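Local coordinates for protein TetR family transcriptional regulator (PDB 3NRG) that probably binds DNA at cis-regulatory sites and controls transcription there, as a regulator of the TetR family, at residues A[89-94]-A[166-171]; A[136-141]-A[162-167]; A[73-78]-A[95-100]. One frame throughout, in Å; residues are numbered along the deposited sequence.

Contact 1: A[89-94]-A[166-171]; sequences AYLRWL and VVFTEL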
loop_
_atom_site.group_PDB
_atom_site.type_symbol
_atom_site.label_atom_id
_atom_site.label_comp_id
_atom_site.label_asym_id
_atom_site.label_seq_id
_atom_site.Cartn_x
_atom_site.Cartn_y
_atom_site.Cartn_z
ATOM N N ALA A 89 -14.520 -10.886 11.249
ATOM C CA ALA A 89 -15.158 -10.896 9.936
ATOM C C ALA A 89 -14.827 -9.591 9.204
ATOM O O ALA A 89 -14.601 -9.606 7.989
ATOM C CB ALA A 89 -16.656 -11.055 10.083
ATOM N N TYR A 90 -14.713 -8.473 9.962
ATOM C CA TYR A 90 -14.314 -7.180 9.415
ATOM C C TYR A 90 -12.837 -7.186 9.025
ATOM O O TYR A 90 -12.487 -6.674 7.963
ATOM C CB TYR A 90 -14.608 -6.039 10.413
ATOM C CG TYR A 90 -13.986 -4.715 10.015
ATOM C CD1 TYR A 90 -14.468 -3.995 8.926
ATOM C CD2 TYR A 90 -12.903 -4.192 10.715
ATOM C CE1 TYR A 90 -13.870 -2.802 8.526
ATOM C CE2 TYR A 90 -12.305 -2.994 10.333
ATOM C CZ TYR A 90 -12.798 -2.299 9.242
ATOM O OH TYR A 90 -12.214 -1.122 8.866
ATOM N N LEU A 91 -11.967 -7.769 9.883
ATOM C CA LEU A 91 -10.530 -7.859 9.621
ATOM C C LEU A 91 -10.230 -8.658 8.357
ATOM O O LEU A 91 -9.318 -8.299 7.613
ATOM C CB LEU A 91 -9.780 -8.446 10.828
ATOM C CG LEU A 91 -9.563 -7.496 12.025
ATOM C CD1 LEU A 91 -9.026 -8.244 13.208
ATOM C CD2 LEU A 91 -8.622 -6.357 11.668
ATOM N N ARG A 92 -11.030 -9.711 8.084
ATOM C CA ARG A 92 -10.900 -10.515 6.861
ATOM C C ARG A 92 -11.233 -9.653 5.636
ATOM O O ARG A 92 -10.537 -9.735 4.625
ATOM C CB ARG A 92 -11.815 -11.763 6.927
ATOM C CG ARG A 92 -11.584 -12.773 5.796
ATOM C CD ARG A 92 -12.507 -12.532 4.607
ATOM N NE ARG A 92 -12.072 -13.267 3.418
ATOM C CZ ARG A 92 -12.541 -14.459 3.064
ATOM N NH1 ARG A 92 -13.466 -15.063 3.803
ATOM N NH2 ARG A 92 -12.094 -15.054 1.967
ATOM N N TRP A 93 -12.294 -8.822 5.737
ATOM C CA TRP A 93 -12.686 -7.899 4.680
ATOM C C TRP A 93 -11.579 -6.854 4.447
ATOM O O TRP A 93 -11.202 -6.608 3.302
ATOM C CB TRP A 93 -14.022 -7.207 5.038
ATOM C CG TRP A 93 -14.473 -6.181 4.033
ATOM C CD1 TRP A 93 -15.271 -6.392 2.946
ATOM C CD2 TRP A 93 -14.166 -4.777 4.042
ATOM N NE1 TRP A 93 -15.468 -5.210 2.268
ATOM C CE2 TRP A 93 -14.796 -4.204 2.914
ATOM C CE3 TRP A 93 -13.417 -3.945 4.896
ATOM C CZ2 TRP A 93 -14.686 -2.841 2.606
ATOM C CZ3 TRP A 93 -13.311 -2.596 4.592
ATOM C CH2 TRP A 93 -13.944 -2.056 3.463
ATOM N N LEU A 94 -11.044 -6.263 5.539
ATOM C CA LEU A 94 -9.993 -5.243 5.473
ATOM C C LEU A 94 -8.669 -5.816 4.929
ATOM O O LEU A 94 -7.946 -5.123 4.203
ATOM C CB LEU A 94 -9.781 -4.609 6.858
ATOM C CG LEU A 94 -8.899 -3.352 6.911
ATOM C CD1 LEU A 94 -9.576 -2.158 6.189
ATOM C CD2 LEU A 94 -8.562 -2.993 8.354
ATOM N N VAL A 166 1.939 -6.254 11.383
ATOM C CA VAL A 166 2.982 -6.982 10.629
ATOM C C VAL A 166 2.400 -7.995 9.644
ATOM O O VAL A 166 2.928 -8.152 8.549
ATOM C CB VAL A 166 4.107 -7.589 11.522
ATOM C CG1 VAL A 166 4.872 -6.493 12.258
ATOM C CG2 VAL A 166 3.556 -8.633 12.502
ATOM N N VAL A 167 1.289 -8.645 10.013
ATOM C CA VAL A 167 0.615 -9.613 9.145
ATOM C C VAL A 167 0.003 -8.895 7.940
ATOM O O VAL A 167 0.299 -9.256 6.796
ATOM C CB VAL A 167 -0.440 -10.443 9.930
ATOM C CG1 VAL A 167 -1.365 -11.190 8.984
ATOM C CG2 VAL A 167 0.234 -11.409 10.903
ATOM N N PHE A 168 -0.797 -7.835 8.197
ATOM C CA PHE A 168 -1.454 -7.044 7.143
ATOM C C PHE A 168 -0.444 -6.397 6.168
ATOM O O PHE A 168 -0.724 -6.277 4.976
ATOM C CB PHE A 168 -2.366 -5.967 7.768
ATOM C CG PHE A 168 -3.756 -6.440 8.124
ATOM C CD1 PHE A 168 -3.952 -7.396 9.114
ATOM C CD2 PHE A 168 -4.875 -5.882 7.517
ATOM C CE1 PHE A 168 -5.238 -7.827 9.450
ATOM C CE2 PHE A 168 -6.163 -6.298 7.868
ATOM C CZ PHE A 168 -6.337 -7.279 8.821
ATOM N N THR A 169 0.711 -5.981 6.682
ATOM C CA THR A 169 1.753 -5.340 5.888
ATOM C C THR A 169 2.457 -6.332 4.951
ATOM O O THR A 169 2.813 -5.962 3.828
ATOM C CB THR A 169 2.750 -4.632 6.831
ATOM O OG1 THR A 169 2.057 -3.608 7.540
ATOM C CG2 THR A 169 3.935 -4.036 6.101
ATOM N N GLU A 170 2.664 -7.585 5.410
ATOM C CA GLU A 170 3.474 -8.552 4.679
ATOM C C GLU A 170 2.720 -9.652 3.925
ATOM O O GLU A 170 3.336 -10.322 3.089
ATOM C CB GLU A 170 4.533 -9.170 5.607
ATOM C CG GLU A 170 5.471 -8.157 6.245
ATOM C CD GLU A 170 6.482 -7.500 5.322
ATOM O OE1 GLU A 170 6.686 -7.998 4.191
ATOM O OE2 GLU A 170 7.105 -6.505 5.754
ATOM N N LEU A 171 1.418 -9.883 4.229
ATOM C CA LEU A 171 0.687 -10.986 3.591
ATOM C C LEU A 171 0.672 -10.953 2.058
ATOM O O LEU A 171 0.974 -11.964 1.436
ATOM C CB LEU A 171 -0.726 -11.180 4.169
ATOM C CG LEU A 171 -1.455 -12.480 3.720
ATOM C CD1 LEU A 171 -0.595 -13.735 4.003
ATOM C CD2 LEU A 171 -2.815 -12.602 4.370
#

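Contact 2: A[136-141]-A[162-167]; sequences AYFKQL and FVLNVV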
loop_
_atom_site.group_PDB
_atom_site.type_symbol
_atom_site.label_atom_id
_atom_site.label_comp_id
_atom_site.label_asym_id
_atom_site.label_seq_id
_atom_site.Cartn_x
_atom_site.Cartn_y
_atom_site.Cartn_z
ATOM N N ALA A 136 -2.085 2.268 14.826
ATOM C CA ALA A 136 -2.980 3.038 15.691
ATOM C C ALA A 136 -4.441 2.620 15.510
ATOM O O ALA A 136 -5.188 2.569 16.496
ATOM C CB ALA A 136 -2.821 4.527 15.421
ATOM N N TYR A 137 -4.844 2.294 14.258
ATOM C CA TYR A 137 -6.212 1.849 13.962
ATOM C C TYR A 137 -6.491 0.459 14.562
ATOM O O TYR A 137 -7.536 0.262 15.186
ATOM C CB TYR A 137 -6.481 1.868 12.443
ATOM C CG TYR A 137 -7.900 1.483 12.067
ATOM C CD1 TYR A 137 -8.977 2.308 12.385
ATOM C CD2 TYR A 137 -8.160 0.322 11.340
ATOM C CE1 TYR A 137 -10.283 1.961 12.040
ATOM C CE2 TYR A 137 -9.460 -0.026 10.971
ATOM C CZ TYR A 137 -10.521 0.790 11.336
ATOM O OH TYR A 137 -11.800 0.453 10.974
ATOM N N PHE A 138 -5.533 -0.490 14.413
ATOM C CA PHE A 138 -5.659 -1.832 14.980
ATOM C C PHE A 138 -5.730 -1.793 16.500
ATOM O O PHE A 138 -6.533 -2.515 17.087
ATOM C CB PHE A 138 -4.513 -2.745 14.517
ATOM C CG PHE A 138 -4.527 -3.073 13.041
ATOM C CD1 PHE A 138 -5.643 -3.660 12.451
ATOM C CD2 PHE A 138 -3.393 -2.891 12.264
ATOM C CE1 PHE A 138 -5.647 -3.982 11.092
ATOM C CE2 PHE A 138 -3.399 -3.210 10.904
ATOM C CZ PHE A 138 -4.524 -3.756 10.327
ATOM N N LYS A 139 -4.923 -0.914 17.141
ATOM C CA LYS A 139 -4.928 -0.744 18.604
ATOM C C LYS A 139 -6.308 -0.278 19.085
ATOM O O LYS A 139 -6.818 -0.795 20.078
ATOM C CB LYS A 139 -3.831 0.243 19.041
ATOM C CG LYS A 139 -3.520 0.190 20.533
ATOM C CD LYS A 139 -2.464 1.207 20.924
ATOM C CE LYS A 139 -2.238 1.225 22.413
ATOM N NZ LYS A 139 -1.210 2.221 22.797
ATOM N N GLN A 140 -6.935 0.651 18.336
ATOM C CA GLN A 140 -8.280 1.156 18.630
ATOM C C GLN A 140 -9.311 0.014 18.541
ATOM O O GLN A 140 -10.151 -0.113 19.429
ATOM C CB GLN A 140 -8.643 2.299 17.658
ATOM C CG GLN A 140 -9.940 3.038 18.002
ATOM C CD GLN A 140 -10.334 4.048 16.932
ATOM O OE1 GLN A 140 -9.487 4.674 16.275
ATOM N NE2 GLN A 140 -11.633 4.257 16.767
ATOM N N LEU A 141 -9.207 -0.845 17.492
ATOM C CA LEU A 141 -10.115 -1.995 17.299
ATOM C C LEU A 141 -9.967 -3.027 18.410
ATOM O O LEU A 141 -10.973 -3.560 18.883
ATOM C CB LEU A 141 -9.883 -2.671 15.931
ATOM C CG LEU A 141 -10.218 -1.858 14.677
ATOM C CD1 LEU A 141 -9.842 -2.624 13.438
ATOM C CD2 LEU A 141 -11.692 -1.507 14.621
ATOM N N PHE A 162 0.492 -4.841 17.113
ATOM C CA PHE A 162 1.768 -5.154 16.472
ATOM C C PHE A 162 1.637 -6.390 15.577
ATOM O O PHE A 162 2.072 -6.361 14.427
ATOM C CB PHE A 162 2.880 -5.353 17.530
ATOM C CG PHE A 162 4.063 -6.154 17.034
ATOM C CD1 PHE A 162 5.010 -5.580 16.189
ATOM C CD2 PHE A 162 4.204 -7.496 17.368
ATOM C CE1 PHE A 162 6.075 -6.331 15.697
ATOM C CE2 PHE A 162 5.264 -8.249 16.866
ATOM C CZ PHE A 162 6.190 -7.664 16.029
ATOM N N VAL A 163 1.034 -7.470 16.107
ATOM C CA VAL A 163 0.824 -8.732 15.376
ATOM C C VAL A 163 -0.073 -8.515 14.147
ATOM O O VAL A 163 0.253 -8.993 13.066
ATOM C CB VAL A 163 0.280 -9.864 16.313
ATOM C CG1 VAL A 163 -0.005 -11.145 15.531
ATOM C CG2 VAL A 163 1.251 -10.141 17.456
ATOM N N LEU A 164 -1.180 -7.766 14.308
ATOM C CA LEU A 164 -2.094 -7.464 13.197
ATOM C C LEU A 164 -1.392 -6.621 12.120
ATOM O O LEU A 164 -1.462 -6.957 10.934
ATOM C CB LEU A 164 -3.351 -6.737 13.703
ATOM C CG LEU A 164 -4.320 -7.563 14.572
ATOM C CD1 LEU A 164 -5.262 -6.662 15.332
ATOM C CD2 LEU A 164 -5.110 -8.546 13.736
ATOM N N ASN A 165 -0.665 -5.563 12.540
ATOM C CA ASN A 165 0.046 -4.669 11.623
ATOM C C ASN A 165 1.098 -5.388 10.771
ATOM O O ASN A 165 1.134 -5.173 9.565
ATOM C CB ASN A 165 0.662 -3.484 12.374
ATOM C CG ASN A 165 1.252 -2.432 11.461
ATOM O OD1 ASN A 165 0.550 -1.796 10.660
ATOM N ND2 ASN A 165 2.551 -2.217 11.572
ATOM N N VAL A 166 1.939 -6.254 11.383
ATOM C CA VAL A 166 2.982 -6.982 10.629
ATOM C C VAL A 166 2.400 -7.995 9.644
ATOM O O VAL A 166 2.928 -8.152 8.549
ATOM C CB VAL A 166 4.107 -7.589 11.522
ATOM C CG1 VAL A 166 4.872 -6.493 12.258
ATOM C CG2 VAL A 166 3.556 -8.633 12.502
ATOM N N VAL A 167 1.289 -8.645 10.013
ATOM C CA VAL A 167 0.615 -9.613 9.145
ATOM C C VAL A 167 0.003 -8.895 7.940
ATOM O O VAL A 167 0.299 -9.256 6.796
ATOM C CB VAL A 167 -0.440 -10.443 9.930
ATOM C CG1 VAL A 167 -1.365 -11.190 8.984
ATOM C CG2 VAL A 167 0.234 -11.409 10.903
#

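Contact 3: A[73-78]-A[95-100]; sequences TAFLRQ and LDVGIQ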
loop_
_atom_site.group_PDB
_atom_site.type_symbol
_atom_site.label_atom_id
_atom_site.label_comp_id
_atom_site.label_asym_id
_atom_site.label_seq_id
_atom_site.Cartn_x
_atom_site.Cartn_y
_atom_site.Cartn_z
ATOM N N THR A 73 -7.670 5.288 -0.604
ATOM C CA THR A 73 -8.907 5.758 0.024
ATOM C C THR A 73 -10.084 5.648 -0.942
ATOM O O THR A 73 -11.171 5.233 -0.535
ATOM C CB THR A 73 -8.740 7.181 0.580
ATOM O OG1 THR A 73 -8.421 8.071 -0.489
ATOM C CG2 THR A 73 -7.678 7.262 1.675
ATOM N N ALA A 74 -9.863 5.978 -2.228
ATOM C CA ALA A 74 -10.891 5.879 -3.270
ATOM C C ALA A 74 -11.246 4.406 -3.556
ATOM O O ALA A 74 -12.402 4.101 -3.857
ATOM C CB ALA A 74 -10.408 6.557 -4.545
ATOM N N PHE A 75 -10.249 3.497 -3.448
ATOM C CA PHE A 75 -10.443 2.059 -3.651
ATOM C C PHE A 75 -11.243 1.478 -2.487
ATOM O O PHE A 75 -12.130 0.648 -2.694
ATOM C CB PHE A 75 -9.079 1.349 -3.774
ATOM C CG PHE A 75 -9.159 -0.123 -4.103
ATOM C CD1 PHE A 75 -9.266 -0.554 -5.421
ATOM C CD2 PHE A 75 -9.095 -1.084 -3.098
ATOM C CE1 PHE A 75 -9.341 -1.915 -5.724
ATOM C CE2 PHE A 75 -9.171 -2.444 -3.403
ATOM C CZ PHE A 75 -9.299 -2.851 -4.713
ATOM N N LEU A 76 -10.932 1.939 -1.263
ATOM C CA LEU A 76 -11.562 1.525 -0.008
ATOM C C LEU A 76 -13.050 1.921 0.027
ATOM O O LEU A 76 -13.874 1.165 0.542
ATOM C CB LEU A 76 -10.796 2.194 1.150
ATOM C CG LEU A 76 -11.036 1.707 2.571
ATOM C CD1 LEU A 76 -10.709 0.235 2.723
ATOM C CD2 LEU A 76 -10.185 2.494 3.536
ATOM N N ARG A 77 -13.391 3.085 -0.554
ATOM C CA ARG A 77 -14.772 3.584 -0.591
ATOM C C ARG A 77 -15.593 2.977 -1.751
ATOM O O ARG A 77 -16.823 2.925 -1.666
ATOM C CB ARG A 77 -14.799 5.126 -0.657
ATOM C CG ARG A 77 -14.170 5.809 0.567
ATOM C CD ARG A 77 -14.352 7.304 0.511
ATOM N NE ARG A 77 -13.352 8.025 1.303
ATOM C CZ ARG A 77 -13.584 8.553 2.504
ATOM N NH1 ARG A 77 -14.782 8.438 3.068
ATOM N NH2 ARG A 77 -12.622 9.203 3.146
ATOM N N GLN A 78 -14.919 2.540 -2.834
ATOM C CA GLN A 78 -15.597 1.926 -3.987
ATOM C C GLN A 78 -15.858 0.424 -3.777
ATOM O O GLN A 78 -16.668 -0.162 -4.491
ATOM C CB GLN A 78 -14.812 2.176 -5.292
ATOM C CG GLN A 78 -15.027 3.578 -5.866
ATOM C CD GLN A 78 -14.279 3.796 -7.159
ATOM O OE1 GLN A 78 -13.057 3.979 -7.179
ATOM N NE2 GLN A 78 -15.011 3.859 -8.262
ATOM N N LEU A 95 -8.361 -7.077 5.272
ATOM C CA LEU A 95 -7.165 -7.767 4.780
ATOM C C LEU A 95 -7.296 -8.022 3.274
ATOM O O LEU A 95 -6.347 -7.790 2.526
ATOM C CB LEU A 95 -6.969 -9.094 5.548
ATOM C CG LEU A 95 -5.662 -9.863 5.316
ATOM C CD1 LEU A 95 -4.443 -8.965 5.497
ATOM C CD2 LEU A 95 -5.572 -11.052 6.249
ATOM N N ASP A 96 -8.506 -8.427 2.831
ATOM C CA ASP A 96 -8.826 -8.675 1.426
ATOM C C ASP A 96 -8.707 -7.383 0.593
ATOM O O ASP A 96 -8.115 -7.405 -0.485
ATOM C CB ASP A 96 -10.242 -9.253 1.306
ATOM C CG ASP A 96 -10.352 -10.421 0.354
ATOM O OD1 ASP A 96 -10.115 -10.222 -0.866
ATOM O OD2 ASP A 96 -10.750 -11.519 0.808
ATOM N N VAL A 97 -9.252 -6.257 1.112
ATOM C CA VAL A 97 -9.186 -4.947 0.451
ATOM C C VAL A 97 -7.721 -4.498 0.252
ATOM O O VAL A 97 -7.334 -4.127 -0.860
ATOM C CB VAL A 97 -10.024 -3.880 1.215
ATOM C CG1 VAL A 97 -9.693 -2.468 0.738
ATOM C CG2 VAL A 97 -11.517 -4.158 1.077
ATOM N N GLY A 98 -6.929 -4.566 1.325
ATOM C CA GLY A 98 -5.516 -4.198 1.299
ATOM C C GLY A 98 -4.725 -4.966 0.262
ATOM O O GLY A 98 -3.909 -4.387 -0.458
ATOM N N ILE A 99 -4.999 -6.274 0.151
ATOM C CA ILE A 99 -4.358 -7.162 -0.818
ATOM C C ILE A 99 -4.838 -6.847 -2.263
ATOM O O ILE A 99 -4.021 -6.826 -3.189
ATOM C CB ILE A 99 -4.585 -8.651 -0.395
ATOM C CG1 ILE A 99 -3.758 -8.985 0.891
ATOM C CG2 ILE A 99 -4.248 -9.617 -1.530
ATOM C CD1 ILE A 99 -4.253 -10.219 1.708
ATOM N N GLN A 100 -6.149 -6.549 -2.436
ATOM C CA GLN A 100 -6.706 -6.220 -3.754
ATOM C C GLN A 100 -6.156 -4.893 -4.284
ATOM O O GLN A 100 -5.869 -4.787 -5.478
ATOM C CB GLN A 100 -8.244 -6.204 -3.730
ATOM C CG GLN A 100 -8.891 -7.593 -3.633
ATOM C CD GLN A 100 -8.562 -8.480 -4.812
ATOM O OE1 GLN A 100 -7.692 -9.356 -4.734
ATOM N NE2 GLN A 100 -9.267 -8.285 -5.924
#

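Contact 1: A[89-94]-A[166-171]
F168 reaches out from helix 157-179 and sets the far end of its ring against L91 and L94 of helix 87-104. This is helix-to-helix packing inside the all-helical C-terminal domain of a TetR-family regulator. The backbones stay well apart, L94 CA and F168 CA being 8.9 Å from each other, and the aromatic side chain spans the gap.

Follow L91 outward. Its CB already lies near the far end of the ring, 4.2 Å from F168 CZ. CG stands anti to the carbonyl carbon (chi1 -76°), and from it the two methyls reach F168 and L164. One of them, CD2, comes to 3.8 Å from F168 CZ and also packs on F138 of helix 124-147. The other, CD1, lies against L164, further back on helix 157-179. The L91 side chain and the phenyl group cross at about a right angle.

L94, one turn on, has its CG anti to the backbone N instead (chi1 -169°). L94 CB, CG and CD2 gather round a single ring carbon, F168 CE2, with L94 CD2 at 4.1 Å. Together the two leucines hold the outer corner of the ring, while F138 meets the same ring with planes at about 60° and L95 touches it as well. No hydrogen bond joins the two segments, so the contact rests on shape and burial of carbon. The nearest polar atom is a backbone one: L91 O approaches the ring obliquely and stands 3.4 Å from F168 CZ.

Contact 2: A[136-141]-A[162-167]
The ring of F138 lies under the CB of L164, which sits over one of its faces. This is a CH-pi contact: L164 CB is 4.0 Å from the centroid of the F138 ring and 17° off its normal. The overlap is not central. L164 CB is shifted toward the rim above CG and CD1, at 3.9 Å from F138 CG. Further out, L164 CD1 touches the root of the aromatic side chain, 4.1 Å from F138 CB.

The other flank of the ring runs along the backbone of the next residue. F138 CE2 comes to 3.8 Å from N165 CA, an oblique approach, and F138 CD2 is 4.1 Å from N165 CB. With CG anti to the carbonyl carbon (chi1 -67°), the phenyl group is thrown across to helix 157-179. N165 OD1 is hydrogen-bonded to S134 OG, one turn before F138 on helix 124-147. With an alanine here in place of F138 the ring is gone, and L164 CB would probably lose the face it rests on, with a gap opening beside N165 CA and F168.

L164 also packs against L210 and M214 of helix 196-214. What results is a close, mainly apolar join of two long helices, 124-147 and 157-179, with the N165 to S134 bond beside it, in the helical C-terminal domain of a TetR-type regulator.

Contact 3: A[73-78]-A[95-100]
F75 and L76, near the end of helix 57-78, pack on V97 and Q100 of helix 87-104. In TetR-family proteins the long helix after the helix-turn-helix unit ties the DNA-binding part to the C-terminal core, and helix 57-78 follows the predicted helix-turn-helix motif here. The two short segments run mostly against each other, at 131° between their N-to-C directions, with axes 10.4 Å apart at closest approach. L76 CA and V97 CA mark the near point of the backbones, at 6.9 Å.

F75 carries the aromatic contacts between the two segments. Its CG stands anti to the backbone N (chi1 -175°), which carries the ring alongside the facing helix. There Q100 meets it at the edge, near the ring plane, with Q100 CB 3.6 Å from F75 CZ. Past this CB the glutamine chain bends at chi2, and the amide turns back from helix 57-78. One turn earlier V97 and F75 lie side by side, pointing opposite ways, with F75 CD2 4.1 Å from V97 CG1. The backbone takes part too, V97 O standing obliquely to the ring at 3.6 Å from F75 CE2.

Hydrogen bonding across the segments is absent. Two backbone carbonyls of the segments are bonded to residues further along the chain: F75 O accepts a bond from T79 OG1, just past the helix end, and Q100 O is bonded to H104 ND1.

The same methyl, V97 CG1, also takes the aliphatic contact. L76 has W93 of helix 87-104 as a further neighbour. Its side chain crosses that of V97 at about a right angle, where L76 CD1 meets V97 CG1 at 3.5 Å.

Contacts 1 and 2 are close neighbours, their centres 9 Å apart; both use helix 157-179 and share V166 and V167. They also touch directly, F168 against F138 and Y90 OH probably hydrogen-bonded to Y137 OH, so helices 87-104, 124-147 and 157-179 form one continuous core. Contact 3 shares helix 87-104 with contact 1, 11 Å away between centres, and the two also meet, as where F168 reaches L95. It lies about 17 Å from the centre of contact 2 without touching it. Both segments of contact 3 precede those of contact 2, whereas contacts 1 and 3 interleave. Helix 87-104 thus connects helix 57-78, which follows the predicted DNA-binding motif, to the C-terminal core.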